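Local coordinates for protein catalase (PDB 4QOL) that catalyses the breakdown of hydrogen peroxide at a haem, and also lets phenolic substrates reach the haem for peroxidase-like reactions, at residues V214-R219 with L261-M266; N443-L448 with Q472-S477. All coordinates share one frame; numbering follows the deposited sequence.

Interaction 1: V214-R219 with L261-M266; sequences VKYHWR and LYVQLM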
loop_
_atom_site.group_PDB
_atom_site.type_symbol
_atom_site.label_atom_id
_atom_site.label_comp_id
_atom_site.label_asym_id
_atom_site.label_seq_id
_atom_site.Cartn_x
_atom_site.Cartn_y
_atom_site.Cartn_z
ATOM N N VAL A 214 -31.437 -11.387 -21.282
ATOM C CA VAL A 214 -30.515 -11.746 -22.315
ATOM C C VAL A 214 -29.411 -12.641 -21.768
ATOM O O VAL A 214 -28.996 -12.478 -20.633
ATOM C CB VAL A 214 -29.939 -10.488 -23.031
ATOM C CG1 VAL A 214 -29.084 -9.676 -22.087
ATOM C CG2 VAL A 214 -29.188 -10.850 -24.312
ATOM N N LYS A 215 -28.961 -13.557 -22.613
ATOM C CA LYS A 215 -27.746 -14.330 -22.440
ATOM C C LYS A 215 -26.856 -14.131 -23.654
ATOM O O LYS A 215 -27.300 -14.088 -24.809
ATOM C CB LYS A 215 -28.096 -15.819 -22.203
ATOM C CG LYS A 215 -28.493 -16.082 -20.777
ATOM C CD LYS A 215 -28.562 -17.565 -20.449
ATOM C CE LYS A 215 -29.038 -17.772 -19.036
ATOM N NZ LYS A 215 -28.073 -17.513 -17.978
ATOM N N TYR A 216 -25.560 -14.011 -23.377
ATOM C CA TYR A 216 -24.532 -13.831 -24.405
ATOM C C TYR A 216 -23.732 -15.123 -24.656
ATOM O O TYR A 216 -23.370 -15.875 -23.695
ATOM C CB TYR A 216 -23.538 -12.800 -23.939
ATOM C CG TYR A 216 -24.037 -11.374 -23.783
ATOM C CD1 TYR A 216 -24.106 -10.515 -24.859
ATOM C CD2 TYR A 216 -24.310 -10.851 -22.509
ATOM C CE1 TYR A 216 -24.512 -9.201 -24.713
ATOM C CE2 TYR A 216 -24.666 -9.522 -22.347
ATOM C CZ TYR A 216 -24.775 -8.709 -23.448
ATOM O OH TYR A 216 -25.073 -7.399 -23.261
ATOM N N HIS A 217 -23.358 -15.324 -25.913
ATOM C CA HIS A 217 -22.572 -16.489 -26.303
ATOM C C HIS A 217 -21.546 -16.092 -27.354
ATOM O O HIS A 217 -21.902 -15.359 -28.306
ATOM C CB HIS A 217 -23.507 -17.537 -26.912
ATOM C CG HIS A 217 -24.557 -18.006 -25.969
ATOM N ND1 HIS A 217 -24.337 -19.023 -25.058
ATOM C CD2 HIS A 217 -25.834 -17.623 -25.806
ATOM C CE1 HIS A 217 -25.445 -19.235 -24.366
ATOM N NE2 HIS A 217 -26.370 -18.402 -24.808
ATOM N N TRP A 218 -20.295 -16.519 -27.187
ATOM C CA TRP A 218 -19.258 -16.285 -28.175
ATOM C C TRP A 218 -18.912 -17.638 -28.857
ATOM O O TRP A 218 -18.563 -18.615 -28.171
ATOM C CB TRP A 218 -17.982 -15.776 -27.496
ATOM C CG TRP A 218 -18.027 -14.420 -26.858
ATOM C CD1 TRP A 218 -18.008 -14.134 -25.488
ATOM C CD2 TRP A 218 -18.003 -13.143 -27.524
ATOM N NE1 TRP A 218 -17.984 -12.763 -25.290
ATOM C CE2 TRP A 218 -17.951 -12.139 -26.515
ATOM C CE3 TRP A 218 -17.947 -12.741 -28.873
ATOM C CZ2 TRP A 218 -17.867 -10.774 -26.820
ATOM C CZ3 TRP A 218 -17.920 -11.358 -29.168
ATOM C CH2 TRP A 218 -17.875 -10.402 -28.139
ATOM N N ARG A 219 -18.986 -17.667 -30.180
ATOM C CA ARG A 219 -18.645 -18.852 -30.992
ATOM C C ARG A 219 -17.349 -18.643 -31.804
ATOM O O ARG A 219 -17.266 -17.728 -32.651
ATOM C CB ARG A 219 -19.784 -19.179 -31.957
ATOM C CG ARG A 219 -20.761 -20.042 -31.238
ATOM C CD ARG A 219 -22.143 -20.106 -31.890
ATOM N NE ARG A 219 -22.165 -20.431 -33.297
ATOM C CZ ARG A 219 -23.302 -20.526 -34.000
ATOM N NH1 ARG A 219 -24.492 -20.348 -33.407
ATOM N NH2 ARG A 219 -23.253 -20.854 -35.291
ATOM N N LEU A 261 -20.597 -13.168 -31.863
ATOM C CA LEU A 261 -21.483 -12.934 -30.705
ATOM C C LEU A 261 -22.946 -13.257 -31.053
ATOM O O LEU A 261 -23.460 -12.724 -31.992
ATOM C CB LEU A 261 -21.429 -11.442 -30.292
ATOM C CG LEU A 261 -22.154 -11.136 -28.993
ATOM C CD1 LEU A 261 -21.578 -11.899 -27.796
ATOM C CD2 LEU A 261 -22.088 -9.636 -28.746
ATOM N N TYR A 262 -23.553 -14.146 -30.272
ATOM C CA TYR A 262 -24.952 -14.481 -30.342
ATOM C C TYR A 262 -25.597 -14.155 -29.010
ATOM O O TYR A 262 -24.971 -14.257 -27.963
ATOM C CB TYR A 262 -25.158 -15.950 -30.599
ATOM C CG TYR A 262 -24.775 -16.398 -31.983
ATOM C CD1 TYR A 262 -23.462 -16.676 -32.265
ATOM C CD2 TYR A 262 -25.717 -16.454 -33.015
ATOM C CE1 TYR A 262 -23.060 -17.034 -33.549
ATOM C CE2 TYR A 262 -25.322 -16.825 -34.299
ATOM C CZ TYR A 262 -23.980 -17.150 -34.532
ATOM O OH TYR A 262 -23.609 -17.516 -35.821
ATOM N N VAL A 263 -26.865 -13.770 -29.051
ATOM C CA VAL A 263 -27.659 -13.660 -27.839
ATOM C C VAL A 263 -28.884 -14.542 -27.875
ATOM O O VAL A 263 -29.393 -14.892 -28.932
ATOM C CB VAL A 263 -28.087 -12.211 -27.526
ATOM C CG1 VAL A 263 -26.840 -11.383 -27.238
ATOM C CG2 VAL A 263 -28.899 -11.600 -28.649
ATOM N N GLN A 264 -29.371 -14.881 -26.681
ATOM C CA GLN A 264 -30.740 -15.371 -26.503
ATOM C C GLN A 264 -31.538 -14.340 -25.737
ATOM O O GLN A 264 -31.011 -13.679 -24.829
ATOM C CB GLN A 264 -30.721 -16.673 -25.660
ATOM C CG GLN A 264 -29.987 -17.850 -26.238
ATOM C CD GLN A 264 -29.847 -18.981 -25.225
ATOM O OE1 GLN A 264 -29.027 -18.914 -24.313
ATOM N NE2 GLN A 264 -30.659 -20.028 -25.380
ATOM N N LEU A 265 -32.807 -14.196 -26.116
ATOM C CA LEU A 265 -33.680 -13.203 -25.506
ATOM C C LEU A 265 -34.913 -13.910 -24.927
ATOM O O LEU A 265 -35.506 -14.771 -25.588
ATOM C CB LEU A 265 -34.093 -12.111 -26.513
ATOM C CG LEU A 265 -32.944 -11.181 -26.941
ATOM C CD1 LEU A 265 -33.269 -10.470 -28.237
ATOM C CD2 LEU A 265 -32.634 -10.171 -25.836
ATOM N N MET A 266 -35.270 -13.565 -23.696
ATOM C CA MET A 266 -36.426 -14.139 -22.990
ATOM C C MET A 266 -37.279 -13.028 -22.404
ATOM O O MET A 266 -36.765 -12.112 -21.762
ATOM C CB MET A 266 -35.922 -15.099 -21.900
ATOM C CG MET A 266 -36.980 -15.594 -20.954
ATOM S SD MET A 266 -36.266 -16.536 -19.562
ATOM C CE MET A 266 -35.663 -18.022 -20.302
#
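H217 pairs with Y262, and K215 with Q264, as two antiparallel hydrogen-bonded pairs. Each pair makes both of its backbone bonds. H217 N reaches Y262 O at 2.8 Å, and Y262 N returns a nearly straight bond to H217 O (176°). K215 N meets Q264 O at 3.0 Å, and Q264 N meets K215 O. Three of these carbonyl oxygens also receive a CA-H contact, as from V263 CA to K215 O. V214, Y216 and W218 alternate with K215 and H217 along the strand, and their backbone bonds go to F202, G198 and G196 on the other side.

On the face carrying K215, H217 and Q264, a side-chain bond is added. H217 NE2 donates to Q264 OE1 at 2.8 Å, coming from above the amide's carbonyl plane. The other end of the amide, Q264 NE2, is taken by the carbonyl oxygens of W285 and Y290. This fixes the amide's rotation. K215 NZ turns away to V199 O. Further along, the R219 guanidinium lies flat on the Y262 ring, planes 7° apart, in an off-centre cation-pi stack. A bend at chi3 (51°) lays it there. R219 NH2 passes Y262 OH without a hydrogen bond.

The opposite face is mostly apolar. L261 CD1 makes a CH-pi contact over the face of the six-membered ring of W218, 3.6 Å from its centroid. V263 CG1 meets Y216 CD1 at 3.7 Å, while Y216 OH bonds to W204 NE1. W218 stacks on F114 and touches L127, consistent with a lining of the catalase beta-barrel.

The chemistry thus divides by face: one side is apolar and aromatic. On the other, K215 NZ, the Q264 amide and H217 NE2 each have a partner, and a cation-pi stack lies at the more exposed end.

Interaction 2: N443-L448 with Q472-S477; sequences NLTADL and QRLADS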
loop_
_atom_site.group_PDB
_atom_site.type_symbol
_atom_site.label_atom_id
_atom_site.label_comp_id
_atom_site.label_asym_id
_atom_site.label_seq_id
_atom_site.Cartn_x
_atom_site.Cartn_y
_atom_site.Cartn_z
ATOM N N ASN A 443 -12.446 -38.856 -16.494
ATOM C CA ASN A 443 -11.874 -37.638 -15.854
ATOM C C ASN A 443 -12.359 -37.492 -14.419
ATOM O O ASN A 443 -11.589 -37.213 -13.512
ATOM C CB ASN A 443 -12.286 -36.412 -16.642
ATOM C CG ASN A 443 -11.700 -36.369 -18.032
ATOM O OD1 ASN A 443 -10.685 -37.003 -18.313
ATOM N ND2 ASN A 443 -12.306 -35.546 -18.906
ATOM N N LEU A 444 -13.637 -37.818 -14.199
ATOM C CA LEU A 444 -14.191 -37.849 -12.835
ATOM C C LEU A 444 -13.564 -38.902 -11.971
ATOM O O LEU A 444 -13.238 -38.671 -10.832
ATOM C CB LEU A 444 -15.706 -38.038 -12.849
ATOM C CG LEU A 444 -16.543 -36.833 -13.289
ATOM C CD1 LEU A 444 -17.964 -37.288 -13.517
ATOM C CD2 LEU A 444 -16.531 -35.700 -12.267
ATOM N N THR A 445 -13.374 -40.100 -12.537
ATOM C CA THR A 445 -12.785 -41.192 -11.768
ATOM C C THR A 445 -11.374 -40.860 -11.306
ATOM O O THR A 445 -10.998 -41.099 -10.139
ATOM C CB THR A 445 -12.802 -42.515 -12.627
ATOM O OG1 THR A 445 -14.161 -42.872 -12.943
ATOM C CG2 THR A 445 -12.108 -43.632 -11.926
ATOM N N ALA A 446 -10.580 -40.307 -12.193
ATOM C CA ALA A 446 -9.211 -39.947 -11.858
ATOM C C ALA A 446 -9.160 -38.912 -10.736
ATOM O O ALA A 446 -8.240 -38.892 -9.950
ATOM C CB ALA A 446 -8.472 -39.431 -13.077
ATOM N N ASP A 447 -10.150 -38.008 -10.737
ATOM C CA ASP A 447 -10.235 -36.983 -9.721
ATOM C C ASP A 447 -10.750 -37.423 -8.371
ATOM O O ASP A 447 -10.352 -36.879 -7.328
ATOM C CB ASP A 447 -11.122 -35.824 -10.246
ATOM C CG ASP A 447 -10.504 -34.439 -9.972
ATOM O OD1 ASP A 447 -9.374 -34.210 -10.438
ATOM O OD2 ASP A 447 -11.100 -33.684 -9.188
ATOM N N LEU A 448 -11.675 -38.395 -8.391
ATOM C CA LEU A 448 -12.391 -38.828 -7.194
ATOM C C LEU A 448 -11.712 -40.000 -6.471
ATOM O O LEU A 448 -12.028 -40.282 -5.321
ATOM C CB LEU A 448 -13.814 -39.231 -7.566
ATOM C CG LEU A 448 -14.760 -38.017 -7.672
ATOM C CD1 LEU A 448 -15.990 -38.356 -8.434
ATOM C CD2 LEU A 448 -15.185 -37.501 -6.300
ATOM N N GLN A 472 -24.392 -44.555 -12.033
ATOM C CA GLN A 472 -23.986 -45.984 -11.983
ATOM C C GLN A 472 -22.646 -46.266 -12.660
ATOM O O GLN A 472 -21.843 -47.029 -12.109
ATOM C CB GLN A 472 -25.112 -46.858 -12.591
ATOM C CG GLN A 472 -24.828 -48.350 -12.388
ATOM C CD GLN A 472 -24.886 -48.735 -10.921
ATOM O OE1 GLN A 472 -25.963 -48.668 -10.300
ATOM N NE2 GLN A 472 -23.762 -49.189 -10.367
ATOM N N ARG A 473 -22.400 -45.670 -13.826
ATOM C CA ARG A 473 -21.143 -45.773 -14.532
ATOM C C ARG A 473 -20.002 -45.263 -13.685
ATOM O O ARG A 473 -18.919 -45.854 -13.650
ATOM C CB ARG A 473 -21.175 -45.032 -15.883
ATOM C CG ARG A 473 -21.942 -45.799 -16.941
ATOM C CD ARG A 473 -22.142 -45.065 -18.255
ATOM N NE ARG A 473 -20.935 -44.978 -19.041
ATOM C CZ ARG A 473 -20.910 -44.772 -20.360
ATOM N NH1 ARG A 473 -22.012 -44.610 -21.055
ATOM N NH2 ARG A 473 -19.749 -44.687 -20.979
ATOM N N LEU A 474 -20.242 -44.157 -12.977
ATOM C CA LEU A 474 -19.151 -43.594 -12.151
ATOM C C LEU A 474 -18.871 -44.464 -10.950
ATOM O O LEU A 474 -17.693 -44.733 -10.616
ATOM C CB LEU A 474 -19.569 -42.157 -11.713
ATOM C CG LEU A 474 -18.558 -41.098 -11.387
ATOM C CD1 LEU A 474 -19.010 -40.239 -10.171
ATOM C CD2 LEU A 474 -17.090 -41.429 -11.429
ATOM N N ALA A 475 -19.944 -44.970 -10.318
ATOM C CA ALA A 475 -19.799 -45.906 -9.184
ATOM C C ALA A 475 -18.990 -47.104 -9.623
ATOM O O ALA A 475 -18.099 -47.565 -8.892
ATOM C CB ALA A 475 -21.155 -46.309 -8.609
ATOM N N ASP A 476 -19.319 -47.615 -10.799
ATOM C CA ASP A 476 -18.679 -48.815 -11.310
ATOM C C ASP A 476 -17.202 -48.567 -11.502
ATOM O O ASP A 476 -16.343 -49.361 -11.101
ATOM C CB ASP A 476 -19.312 -49.216 -12.653
ATOM C CG ASP A 476 -20.746 -49.789 -12.506
ATOM O OD1 ASP A 476 -21.233 -50.038 -11.371
ATOM O OD2 ASP A 476 -21.359 -50.059 -13.558
ATOM N N SER A 477 -16.889 -47.432 -12.125
ATOM C CA SER A 477 -15.504 -47.099 -12.486
ATOM C C SER A 477 -14.654 -46.854 -11.219
ATOM O O SER A 477 -13.482 -47.237 -11.127
ATOM C CB SER A 477 -15.553 -45.919 -13.465
ATOM O OG SER A 477 -14.249 -45.483 -13.803
#
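No ring or other flat group lies between L444, T445 and L448 of one helix and L474 and S477 of the other. Among the flat groups beside the contact, the Q472 amide and the D476 carboxylate bond to each other. Q472 NE2 donates to D476 OD1 within one helix, nearly in its own amide plane but from above the carboxylate plane.

Across the helices, S477 OG donates to T445 OG1 at 2.8 Å. With chi1 at 177°, the S477 hydroxyl swings away from its own N and out toward T445. T445 OG1 also bonds to I441 O, one turn back in its own helix. A valine here would probably leave S477 OG without its acceptor and I441 O without this side-chain partner.

Beside the hydroxyl pair, the two branches of L474 divide the apolar contact. CD2 lies 3.9 Å from L444 CB and also touches T445 OG1. CD1 meets L448 CD1 at 4.0 Å, the two side chains crossing at about a right angle.

The segment axes stand 9.7 Å apart at 49°. Both helices belong to the helical C-terminal region of the catalase. A459 of helix 453-466 touches L448, and I460 and F463 touch L474. W165 of helix 161-169 touches L444 and L448.

Interaction 1 comes first along the chain. It joins strands 211-220 and 258-267 and closes a loop of 41 residues, which includes helices 229-236 and 242-253. Interaction 2 opens later. It closes a shorter loop of 23 residues, most of them helical, between helices 434-448 and 468-478. The two loops follow in series and neither nest nor cross. The centres of interactions 1 and 2 lie about 33 Å apart, their nearest atoms about 20 Å apart. Interaction 1 ties neighbouring strands of the antiparallel sheet, with the side chain of K215 about 10 Å from a bound haem. Interaction 2 ties helices of the C-terminal region. D447 bonds to Y164 and W165, linking that region to helix 161-169.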